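Extracellular protein 11-1 (Passalora fulva, PDB 6ZUS) is a secreted, zinc-binding fungal avirulence effector of a structurally conserved family whose members show epistatic interactions with plant resistance proteins. Local coordinates at residues S117-D120 and K121-Y124; G21-N24 and C25-C29; W96-D100 and V101-T105; I123-G126 and Y127-R130. All blocks are in the same frame, centred on the assembly; numbering follows the deposited sequence.

Contact 1. Residues S117-D120 and K121-Y124; sequences SEAD and KDIY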
loop_
_atom_site.group_PDB
_atom_site.type_symbol
_atom_site.label_atom_id
_atom_site.label_comp_id
_atom_site.label_asym_id
_atom_site.label_seq_id
_atom_site.Cartn_x
_atom_site.Cartn_y
_atom_site.Cartn_z
ATOM N N SER A 117 -10.515 3.174 -8.048
ATOM C CA SER A 117 -11.793 3.785 -8.504
ATOM C C SER A 117 -12.477 4.563 -7.366
ATOM O O SER A 117 -13.358 5.397 -7.652
ATOM C CB SER A 117 -12.736 2.746 -9.069
ATOM O OG SER A 117 -13.165 1.861 -8.049
ATOM N N GLU A 118 -12.169 4.237 -6.101
ATOM C CA GLU A 118 -12.684 4.943 -4.904
ATOM C C GLU A 118 -11.677 6.046 -4.524
ATOM O O GLU A 118 -10.555 5.711 -4.119
ATOM C CB GLU A 118 -12.907 3.927 -3.775
ATOM C CG GLU A 118 -13.945 2.875 -4.160
ATOM C CD GLU A 118 -14.538 2.069 -2.997
ATOM O OE1 GLU A 118 -14.950 2.679 -1.971
ATOM O OE2 GLU A 118 -14.609 0.825 -3.119
ATOM N N ALA A 119 -12.060 7.305 -4.613
ATOM C CA ALA A 119 -11.173 8.447 -4.332
ATOM C C ALA A 119 -10.923 8.543 -2.817
ATOM O O ALA A 119 -11.802 8.164 -2.032
ATOM C CB ALA A 119 -11.802 9.701 -4.864
ATOM N N ASP A 120 -9.801 9.133 -2.399
ATOM C CA ASP A 120 -9.566 9.421 -0.962
ATOM C C ASP A 120 -10.779 10.147 -0.354
ATOM O O ASP A 120 -11.162 9.803 0.783
ATOM C CB ASP A 120 -8.273 10.232 -0.784
ATOM C CG ASP A 120 -7.026 9.423 -1.139
ATOM O OD1 ASP A 120 -6.976 8.178 -0.804
ATOM O OD2 ASP A 120 -6.090 10.045 -1.742
ATOM N N LYS A 121 -11.361 11.152 -1.051
ATOM C CA LYS A 121 -12.450 11.981 -0.458
ATOM C C LYS A 121 -13.691 11.139 -0.141
ATOM O O LYS A 121 -14.586 11.638 0.577
ATOM C CB LYS A 121 -12.835 13.145 -1.376
ATOM C CG LYS A 121 -13.405 12.773 -2.730
ATOM C CD LYS A 121 -13.877 14.004 -3.442
ATOM C CE LYS A 121 -14.440 13.715 -4.806
ATOM N NZ LYS A 121 -15.669 12.907 -4.698
ATOM N N ASP A 122 -13.819 9.977 -0.772
ATOM C CA ASP A 122 -14.972 9.062 -0.603
ATOM C C ASP A 122 -14.610 7.866 0.318
ATOM O O ASP A 122 -15.335 6.862 0.301
ATOM C CB ASP A 122 -15.461 8.663 -1.995
ATOM C CG ASP A 122 -15.944 9.880 -2.750
ATOM O OD1 ASP A 122 -16.796 10.624 -2.167
ATOM O OD2 ASP A 122 -15.446 10.117 -3.868
ATOM N N ILE A 123 -13.508 7.945 1.060
ATOM C CA ILE A 123 -13.044 6.873 1.991
ATOM C C ILE A 123 -13.062 7.490 3.381
ATOM O O ILE A 123 -12.419 8.520 3.568
ATOM C CB ILE A 123 -11.672 6.261 1.603
ATOM C CG1 ILE A 123 -11.764 5.560 0.237
ATOM C CG2 ILE A 123 -11.140 5.322 2.682
ATOM C CD1 ILE A 123 -10.437 5.132 -0.362
ATOM N N TYR A 124 -13.721 6.811 4.329
ATOM C CA TYR A 124 -13.975 7.419 5.661
ATOM C C TYR A 124 -13.298 6.640 6.804
ATOM O O TYR A 124 -13.411 7.099 7.935
ATOM C CB TYR A 124 -15.485 7.540 5.867
ATOM C CG TYR A 124 -16.164 8.313 4.752
ATOM C CD1 TYR A 124 -16.035 9.693 4.645
ATOM C CD2 TYR A 124 -16.873 7.645 3.767
ATOM C CE1 TYR A 124 -16.635 10.389 3.600
ATOM C CE2 TYR A 124 -17.472 8.321 2.714
ATOM C CZ TYR A 124 -17.351 9.697 2.627
ATOM O OH TYR A 124 -17.960 10.336 1.571
HETATM O O HOH W 1 -15.791 5.150 -2.013
HETATM O O HOH W 2 -14.786 7.959 -5.301
#
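The carboxylate of Asp122 lies beside the methyl of Ala119, with OD2 3.8 Å from Ala119 CB. Lys121 NZ meets this same oxygen on its syn side, 18° out of the carboxylate plane, in a salt bridge between neighbours in sequence. The surroundings are a single 3-10 turn at the surface, in the loop between helix 101-109 and strand 127-138, built from two overlapping i-to-i+3 backbone bonds. Asp122 N donates to Ala119 O at 3.0 Å, and Ile123 N donates to Asp120 O with the same separation. The second bond starts one residue after the first, so the two carbonyls of Ala119 and Asp120 hold the amides of Asp122 and Ile123 in step.

Lys121 starts with CG between its own backbone N and carbonyl carbon (chi1 63°), which sets CG 4.1 Å from Ala119 CB. The chain then runs straight until chi4 (65°) bends the amine onto Asp122. Ile123 points toward 117-120, its CG1 3.5 Å from Ala119 O and its CD1 3.8 Å from Glu118 O, and this apolar branch lies against the two carbonyl oxygens. Asp120 turns away, and its OD1 is hydrogen-bonded to Tyr128 OH and salt-bridged to Arg130, both of strand 127-138.

Two waters bridge the segments. One accepts from Ala119 N and donates to Asp122 OD2; another donates both to Glu118 OE1 at 2.6 Å and to Asp122 O at 2.9 Å.

Contact 2. Residues G21-N24 and C25-C29; sequences GGDN and CNFYC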
loop_
_atom_site.group_PDB
_atom_site.type_symbol
_atom_site.label_atom_id
_atom_site.label_comp_id
_atom_site.label_asym_id
_atom_site.label_seq_id
_atom_site.Cartn_x
_atom_site.Cartn_y
_atom_site.Cartn_z
ATOM N N GLY A 21 -7.611 23.741 11.558
ATOM C CA GLY A 21 -7.299 24.578 10.372
ATOM C C GLY A 21 -6.070 25.478 10.560
ATOM O O GLY A 21 -5.479 25.869 9.553
ATOM N N GLY A 22 -5.717 25.842 11.794
ATOM C CA GLY A 22 -4.537 26.678 12.067
ATOM C C GLY A 22 -3.245 25.860 12.018
ATOM O O GLY A 22 -2.142 26.449 12.056
ATOM N N ASP A 23 -3.339 24.529 11.987
ATOM C CA ASP A 23 -2.141 23.658 11.965
ATOM C C ASP A 23 -1.780 23.272 10.517
ATOM O O ASP A 23 -2.610 23.477 9.578
ATOM C CB ASP A 23 -2.392 22.422 12.827
ATOM C CG ASP A 23 -2.433 22.653 14.337
ATOM O OD1 ASP A 23 -2.331 23.829 14.753
ATOM O OD2 ASP A 23 -2.440 21.662 15.064
ATOM N N ASN A 24 -0.633 22.618 10.377
ATOM C CA ASN A 24 -0.137 22.070 9.087
ATOM C C ASN A 24 0.026 20.554 9.200
ATOM O O ASN A 24 0.383 20.042 10.276
ATOM C CB ASN A 24 1.158 22.762 8.657
ATOM C CG ASN A 24 1.020 24.271 8.481
ATOM O OD1 ASN A 24 1.992 24.995 8.709
ATOM N ND2 ASN A 24 -0.159 24.757 8.146
ATOM N N CYS A 25 -0.142 19.829 8.092
ATOM C CA CYS A 25 -0.074 18.333 8.122
ATOM C C CYS A 25 1.330 17.884 8.490
ATOM O O CYS A 25 1.457 16.832 9.116
ATOM C CB CYS A 25 -0.528 17.696 6.810
ATOM S SG CYS A 25 -2.298 18.044 6.548
ATOM N N ASN A 26 2.346 18.663 8.106
ATOM C CA ASN A 26 3.760 18.320 8.439
ATOM C C ASN A 26 4.084 18.649 9.914
ATOM O O ASN A 26 5.257 18.448 10.301
ATOM C CB ASN A 26 4.752 18.960 7.469
ATOM C CG ASN A 26 4.786 20.467 7.503
ATOM O OD1 ASN A 26 4.395 21.109 8.490
ATOM N ND2 ASN A 26 5.319 21.039 6.427
ATOM N N PHE A 27 3.128 19.066 10.748
ATOM C CA PHE A 27 3.321 18.973 12.227
ATOM C C PHE A 27 3.011 17.539 12.710
ATOM O O PHE A 27 3.339 17.211 13.829
ATOM C CB PHE A 27 2.406 19.913 12.996
ATOM C CG PHE A 27 2.531 21.384 12.682
ATOM C CD1 PHE A 27 3.700 21.902 12.144
ATOM C CD2 PHE A 27 1.522 22.256 13.071
ATOM C CE1 PHE A 27 3.799 23.258 11.857
ATOM C CE2 PHE A 27 1.622 23.616 12.804
ATOM C CZ PHE A 27 2.768 24.113 12.202
ATOM N N TYR A 28 2.329 16.708 11.901
ATOM C CA TYR A 28 1.738 15.410 12.326
ATOM C C TYR A 28 2.455 14.203 11.696
ATOM O O TYR A 28 2.501 13.121 12.321
ATOM C CB TYR A 28 0.239 15.424 12.007
ATOM C CG TYR A 28 -0.541 16.374 12.887
ATOM C CD1 TYR A 28 -1.006 15.973 14.128
ATOM C CD2 TYR A 28 -0.740 17.704 12.532
ATOM C CE1 TYR A 28 -1.685 16.849 14.966
ATOM C CE2 TYR A 28 -1.407 18.589 13.357
ATOM C CZ TYR A 28 -1.900 18.172 14.587
ATOM O OH TYR A 28 -2.592 19.030 15.421
ATOM N N CYS A 29 2.885 14.338 10.443
ATOM C CA CYS A 29 3.520 13.266 9.631
ATOM C C CYS A 29 4.912 13.730 9.226
ATOM O O CYS A 29 5.092 14.939 8.969
ATOM C CB CYS A 29 2.767 12.959 8.330
ATOM S SG CYS A 29 1.019 12.640 8.642
HETATM O O HOH W 3 4.525 23.556 8.253
#
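Asp23 and Tyr28 meet across a short 3-10 turn, residues 25-27, that follows strand 6-20 and leads toward helix 31-40. The hydrogen bonds come first. Tyr28 OH donates to Asp23 OD2 at 2.7 Å, reaching the oxygen nearly along its C-O direction, with the carboxylate and ring planes 31° apart. Asp23 presents that oxygen with CG beside its own backbone N and anti to its carbonyl carbon (chi1 -71°). Phe27 N donates to Asn24 O at 3.0 Å and closes the turn. Cys25 O then takes two amides, Tyr28 N at 2.9 Å and Cys29 N.

Among the ring contacts, Asn24 CB sits over the centre of the Phe27 ring in a CH-pi contact, 4.1 Å from the centroid and 8° off the normal. Tyr28 instead offers its edge, where CD2 lies 3.4 Å from Asn24 O.

Covalent bonds tie the turn to the sheet through disulfides from Cys25 to Cys74 and from Cys29 to Cys76, while Tyr28 rests on Phe17 and Ile19 of strand 6-20. A bound zinc ion is about 7 Å from the Tyr28 side chain.

A water bridges the two asparagines, donating to Asn24 OD1 at 2.9 Å and to Asn26 OD1 at 2.5 Å.

Contact 3. Residues W96-D100 and V101-T105; sequences WFDCD and VKPYT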
loop_
_atom_site.group_PDB
_atom_site.type_symbol
_atom_site.label_atom_id
_atom_site.label_comp_id
_atom_site.label_asym_id
_atom_site.label_seq_id
_atom_site.Cartn_x
_atom_site.Cartn_y
_atom_site.Cartn_z
ATOM N N TRP A 96 -3.553 -22.877 1.342
ATOM C CA TRP A 96 -3.736 -21.985 0.181
ATOM C C TRP A 96 -3.742 -20.505 0.592
ATOM O O TRP A 96 -4.377 -20.102 1.637
ATOM C CB TRP A 96 -5.023 -22.310 -0.558
ATOM C CG TRP A 96 -4.993 -23.664 -1.182
ATOM C CD1 TRP A 96 -5.455 -24.856 -0.679
ATOM C CD2 TRP A 96 -4.465 -23.928 -2.485
ATOM N NE1 TRP A 96 -5.232 -25.852 -1.592
ATOM C CE2 TRP A 96 -4.630 -25.313 -2.709
ATOM C CE3 TRP A 96 -3.870 -23.123 -3.465
ATOM C CZ2 TRP A 96 -4.203 -25.902 -3.889
ATOM C CZ3 TRP A 96 -3.457 -23.708 -4.635
ATOM C CH2 TRP A 96 -3.623 -25.083 -4.836
ATOM N N PHE A 97 -3.192 -19.703 -0.311
ATOM C CA PHE A 97 -3.133 -18.215 -0.254
ATOM C C PHE A 97 -3.709 -17.659 -1.546
ATOM O O PHE A 97 -3.407 -18.126 -2.664
ATOM C CB PHE A 97 -1.693 -17.737 -0.045
ATOM C CG PHE A 97 -1.156 -18.100 1.313
ATOM C CD1 PHE A 97 -0.638 -19.370 1.564
ATOM C CD2 PHE A 97 -1.153 -17.173 2.348
ATOM C CE1 PHE A 97 -0.130 -19.698 2.812
ATOM C CE2 PHE A 97 -0.655 -17.511 3.598
ATOM C CZ PHE A 97 -0.173 -18.784 3.839
ATOM N N ASP A 98 -4.589 -16.691 -1.379
ATOM C CA ASP A 98 -5.083 -15.887 -2.508
ATOM C C ASP A 98 -4.065 -14.773 -2.776
ATOM O O ASP A 98 -3.857 -13.940 -1.895
ATOM C CB ASP A 98 -6.470 -15.351 -2.191
ATOM C CG ASP A 98 -7.191 -14.745 -3.383
ATOM O OD1 ASP A 98 -6.545 -14.575 -4.467
ATOM O OD2 ASP A 98 -8.428 -14.476 -3.220
ATOM N N CYS A 99 -3.502 -14.753 -3.976
ATOM C CA CYS A 99 -2.455 -13.780 -4.360
ATOM C C CYS A 99 -3.041 -12.622 -5.182
ATOM O O CYS A 99 -2.248 -11.782 -5.609
ATOM C CB CYS A 99 -1.325 -14.455 -5.116
ATOM S SG CYS A 99 -0.548 -15.850 -4.236
ATOM N N ASP A 100 -4.368 -12.534 -5.301
ATOM C CA ASP A 100 -5.051 -11.370 -5.928
ATOM C C ASP A 100 -4.663 -10.107 -5.167
ATOM O O ASP A 100 -4.347 -10.200 -3.967
ATOM C CB ASP A 100 -6.572 -11.560 -5.972
ATOM C CG ASP A 100 -7.011 -12.573 -7.068
ATOM O OD1 ASP A 100 -6.117 -13.145 -7.817
ATOM O OD2 ASP A 100 -8.250 -12.814 -7.201
ATOM N N VAL A 101 -4.675 -8.969 -5.838
ATOM C CA VAL A 101 -4.075 -7.735 -5.263
ATOM C C VAL A 101 -4.814 -7.370 -3.969
ATOM O O VAL A 101 -4.144 -6.945 -3.011
ATOM C CB VAL A 101 -4.001 -6.539 -6.233
ATOM C CG1 VAL A 101 -3.115 -6.866 -7.414
ATOM C CG2 VAL A 101 -5.370 -6.088 -6.686
ATOM N N LYS A 102 -6.122 -7.536 -3.875
ATOM C CA LYS A 102 -6.827 -7.132 -2.632
ATOM C C LYS A 102 -6.339 -7.924 -1.410
ATOM O O LYS A 102 -5.827 -7.335 -0.445
ATOM C CB LYS A 102 -8.328 -7.238 -2.830
ATOM C CG LYS A 102 -9.120 -7.058 -1.561
ATOM C CD LYS A 102 -10.585 -7.237 -1.878
ATOM C CE LYS A 102 -11.549 -6.820 -0.797
ATOM N NZ LYS A 102 -11.122 -7.315 0.515
ATOM N N PRO A 103 -6.479 -9.275 -1.365
ATOM C CA PRO A 103 -6.070 -10.041 -0.181
ATOM C C PRO A 103 -4.565 -9.893 0.072
ATOM O O PRO A 103 -4.192 -9.798 1.255
ATOM C CB PRO A 103 -6.506 -11.502 -0.466
ATOM C CG PRO A 103 -6.716 -11.553 -1.947
ATOM C CD PRO A 103 -7.141 -10.150 -2.363
ATOM N N TYR A 104 -3.747 -9.947 -0.992
ATOM C CA TYR A 104 -2.273 -9.802 -0.868
ATOM C C TYR A 104 -1.961 -8.471 -0.161
ATOM O O TYR A 104 -1.204 -8.444 0.811
ATOM C CB TYR A 104 -1.586 -9.903 -2.226
ATOM C CG TYR A 104 -0.145 -9.473 -2.207
ATOM C CD1 TYR A 104 0.881 -10.284 -1.725
ATOM C CD2 TYR A 104 0.223 -8.236 -2.701
ATOM C CE1 TYR A 104 2.204 -9.860 -1.683
ATOM C CE2 TYR A 104 1.535 -7.792 -2.666
ATOM C CZ TYR A 104 2.536 -8.596 -2.161
ATOM O OH TYR A 104 3.800 -8.084 -2.147
ATOM N N THR A 105 -2.497 -7.352 -0.664
ATOM C CA THR A 105 -2.245 -5.999 -0.101
ATOM C C THR A 105 -2.653 -5.976 1.369
ATOM O O THR A 105 -1.900 -5.486 2.244
ATOM C CB THR A 105 -2.963 -4.903 -0.907
ATOM O OG1 THR A 105 -2.522 -4.998 -2.266
ATOM C CG2 THR A 105 -2.695 -3.554 -0.263
#
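An Asx turn carries the chain from strand 96-98 into helix 101-109, and the aspartate that makes it, Asp98, lies against Pro103 in the first turn of that helix. Asp98 OD1 accepts from Asp100 N at 3.1 Å, the N-H arriving from above the carboxylate plane, 45° out of it. The side chain gets there by placing CG opposite its own backbone N (chi1 -168°), and this also brings the carboxylate against the proline ring, with Asp98 CG 3.5 Å from Pro103 CG.

Asp100 stands at the N-cap position, yet its side chain makes no capping bond, while its carbonyl accepts the first bond of the helix. Tyr104 N donates to Asp100 O at 3.0 Å and almost straight at the oxygen, an i-to-i+4 bond. Pro103 has no amide hydrogen to offer, and its CD packs 3.2 Å from Asp100 O. One residue on, Val101 O is gripped twice by Thr105, by N at 2.9 Å and by OG1 at 2.6 Å, from opposite faces of the carbonyl plane. With OG1 beside its own backbone N (chi1 -57°), the threonine hydroxyl folds back along the helix to its i-4 carbonyl.

The disulfide from Cys99 to Cys47 ties this joint to a distant part of the chain. Tyr104 packs on Ala82 and Val85 of strand 71-86 and hydrogen-bonds through OH to Gln48. Val101 and Thr105 set the helix against two adjacent strands, touching Lys7 and Leu11 of strand 6-20 and Ile133 and Ser129 of strand 127-138.

Contact 4. Residues I123-G126 and Y127-R130; sequences IYVG and YYSR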
loop_
_atom_site.group_PDB
_atom_site.type_symbol
_atom_site.label_atom_id
_atom_site.label_comp_id
_atom_site.label_asym_id
_atom_site.label_seq_id
_atom_site.Cartn_x
_atom_site.Cartn_y
_atom_site.Cartn_z
ATOM N N ILE A 123 -13.508 7.945 1.060
ATOM C CA ILE A 123 -13.044 6.873 1.991
ATOM C C ILE A 123 -13.062 7.490 3.381
ATOM O O ILE A 123 -12.419 8.520 3.568
ATOM C CB ILE A 123 -11.672 6.261 1.603
ATOM C CG1 ILE A 123 -11.764 5.560 0.237
ATOM C CG2 ILE A 123 -11.140 5.322 2.682
ATOM C CD1 ILE A 123 -10.437 5.132 -0.362
ATOM N N TYR A 124 -13.721 6.811 4.329
ATOM C CA TYR A 124 -13.975 7.419 5.661
ATOM C C TYR A 124 -13.298 6.640 6.804
ATOM O O TYR A 124 -13.411 7.099 7.935
ATOM C CB TYR A 124 -15.485 7.540 5.867
ATOM C CG TYR A 124 -16.164 8.313 4.752
ATOM C CD1 TYR A 124 -16.035 9.693 4.645
ATOM C CD2 TYR A 124 -16.873 7.645 3.767
ATOM C CE1 TYR A 124 -16.635 10.389 3.600
ATOM C CE2 TYR A 124 -17.472 8.321 2.714
ATOM C CZ TYR A 124 -17.351 9.697 2.627
ATOM O OH TYR A 124 -17.960 10.336 1.571
ATOM N N VAL A 125 -12.598 5.538 6.548
ATOM C CA VAL A 125 -11.775 4.851 7.588
ATOM C C VAL A 125 -10.450 5.614 7.633
ATOM O O VAL A 125 -10.053 6.227 6.621
ATOM C CB VAL A 125 -11.620 3.347 7.292
ATOM C CG1 VAL A 125 -12.999 2.705 7.165
ATOM C CG2 VAL A 125 -10.781 3.055 6.054
ATOM N N GLY A 126 -9.785 5.645 8.751
ATOM C CA GLY A 126 -8.617 6.546 8.818
ATOM C C GLY A 126 -7.424 5.916 8.080
ATOM O O GLY A 126 -6.651 6.639 7.418
ATOM N N TYR A 127 -7.234 4.610 8.256
ATOM C CA TYR A 127 -6.057 3.875 7.759
ATOM C C TYR A 127 -6.528 2.909 6.709
ATOM O O TYR A 127 -7.495 2.136 6.996
ATOM C CB TYR A 127 -5.397 3.093 8.873
ATOM C CG TYR A 127 -4.764 3.951 9.930
ATOM C CD1 TYR A 127 -5.499 4.411 10.995
ATOM C CD2 TYR A 127 -3.416 4.273 9.872
ATOM C CE1 TYR A 127 -4.925 5.162 11.996
ATOM C CE2 TYR A 127 -2.827 5.012 10.869
ATOM C CZ TYR A 127 -3.580 5.461 11.939
ATOM O OH TYR A 127 -2.935 6.197 12.904
ATOM N N TYR A 128 -5.841 2.875 5.555
ATOM C CA TYR A 128 -6.254 1.973 4.451
ATOM C C TYR A 128 -5.062 1.773 3.513
ATOM O O TYR A 128 -3.986 2.427 3.670
ATOM C CB TYR A 128 -7.526 2.463 3.748
ATOM C CG TYR A 128 -7.513 3.879 3.187
ATOM C CD1 TYR A 128 -7.763 4.958 4.023
ATOM C CD2 TYR A 128 -7.238 4.170 1.841
ATOM C CE1 TYR A 128 -7.746 6.263 3.557
ATOM C CE2 TYR A 128 -7.195 5.485 1.364
ATOM C CZ TYR A 128 -7.484 6.536 2.222
ATOM O OH TYR A 128 -7.516 7.818 1.760
ATOM N N SER A 129 -5.301 0.872 2.577
ATOM C CA SER A 129 -4.275 0.428 1.611
ATOM C C SER A 129 -4.803 0.558 0.186
ATOM O O SER A 129 -6.033 0.533 -0.055
ATOM C CB SER A 129 -3.825 -0.986 1.915
ATOM O OG SER A 129 -4.870 -1.898 1.716
ATOM N N ARG A 130 -3.857 0.734 -0.723
ATOM C CA ARG A 130 -4.028 0.672 -2.189
ATOM C C ARG A 130 -3.085 -0.423 -2.701
ATOM O O ARG A 130 -1.942 -0.598 -2.167
ATOM C CB ARG A 130 -3.698 1.988 -2.882
ATOM C CG ARG A 130 -4.375 3.203 -2.270
ATOM C CD ARG A 130 -5.874 3.109 -2.531
ATOM N NE ARG A 130 -6.448 4.429 -2.389
ATOM C CZ ARG A 130 -7.663 4.785 -2.813
ATOM N NH1 ARG A 130 -8.451 3.896 -3.387
ATOM N NH2 ARG A 130 -8.066 6.031 -2.668
#
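Tyr127 begins strand 127-138 next to Gly126, just where the loop bends into the sheet. Its ring heads away from the loop, stacks on His15 and makes a cation-pi contact with Arg111. A bound zinc ion lies about 4 Å from this side chain; His15 is a zinc ligand in a structure of this protein, although no zinc is bound to it in this chain.

Tyr128 faces the other way. With CG between its backbone N and carbonyl carbon (chi1 55°), the ring swings back against the loop, and Ile123 CG2 settles over its centre in a CH-pi contact, 3.6 Å from the centroid and 13° off the normal. Val125 CG2 packs 4.0 Å from Tyr128 CB, near the root of the ring.

Arg130 bends at chi2 (-68°) to bring its guanidinium to the isoleucine's other end. Ile123 CD1 lies over one face of that group, 3.4 Å from NH2, while Arg130 NE lies in plane at the edge of the Tyr128 ring.

No hydrogen bond joins 123-126 to 127-130: the side chains of the loop contribute aliphatic carbon. The polar ends look elsewhere, Tyr128 OH to Gln16 OE1 as well as to Asp120, Arg130 NH1 to Glu118 O and Tyr114 O. The arginine thus uses a face for apolar packing and its N-H groups for oxygens, and the nearby Asp120 carboxylate probably balances its buried charge.

Along the chain the order is contact 2, contact 3, contact 1, contact 4. Contacts 1 and 4 form a continuous unit, with centres 8 Å apart and Ile123 and Tyr124 in common, which leads the loop after helix 101-109 into strand 127-138, an outermost strand of the four-stranded antiparallel sheet. Contact 3 leads from the small sheet 89-91/96-98 into that helix, which packs on the larger sheet, and touches contact 4 where Thr105 CG2 meets Ser129 OG at 3.4 Å. Contact 2 follows strand 6-20, whose neighbours are 71-86 and 127-138; its centre is about 35 Å from that of contact 3. Disulfides thus tie contacts 2 and 3, on opposite sides of the chain's centre, to other parts of the chain.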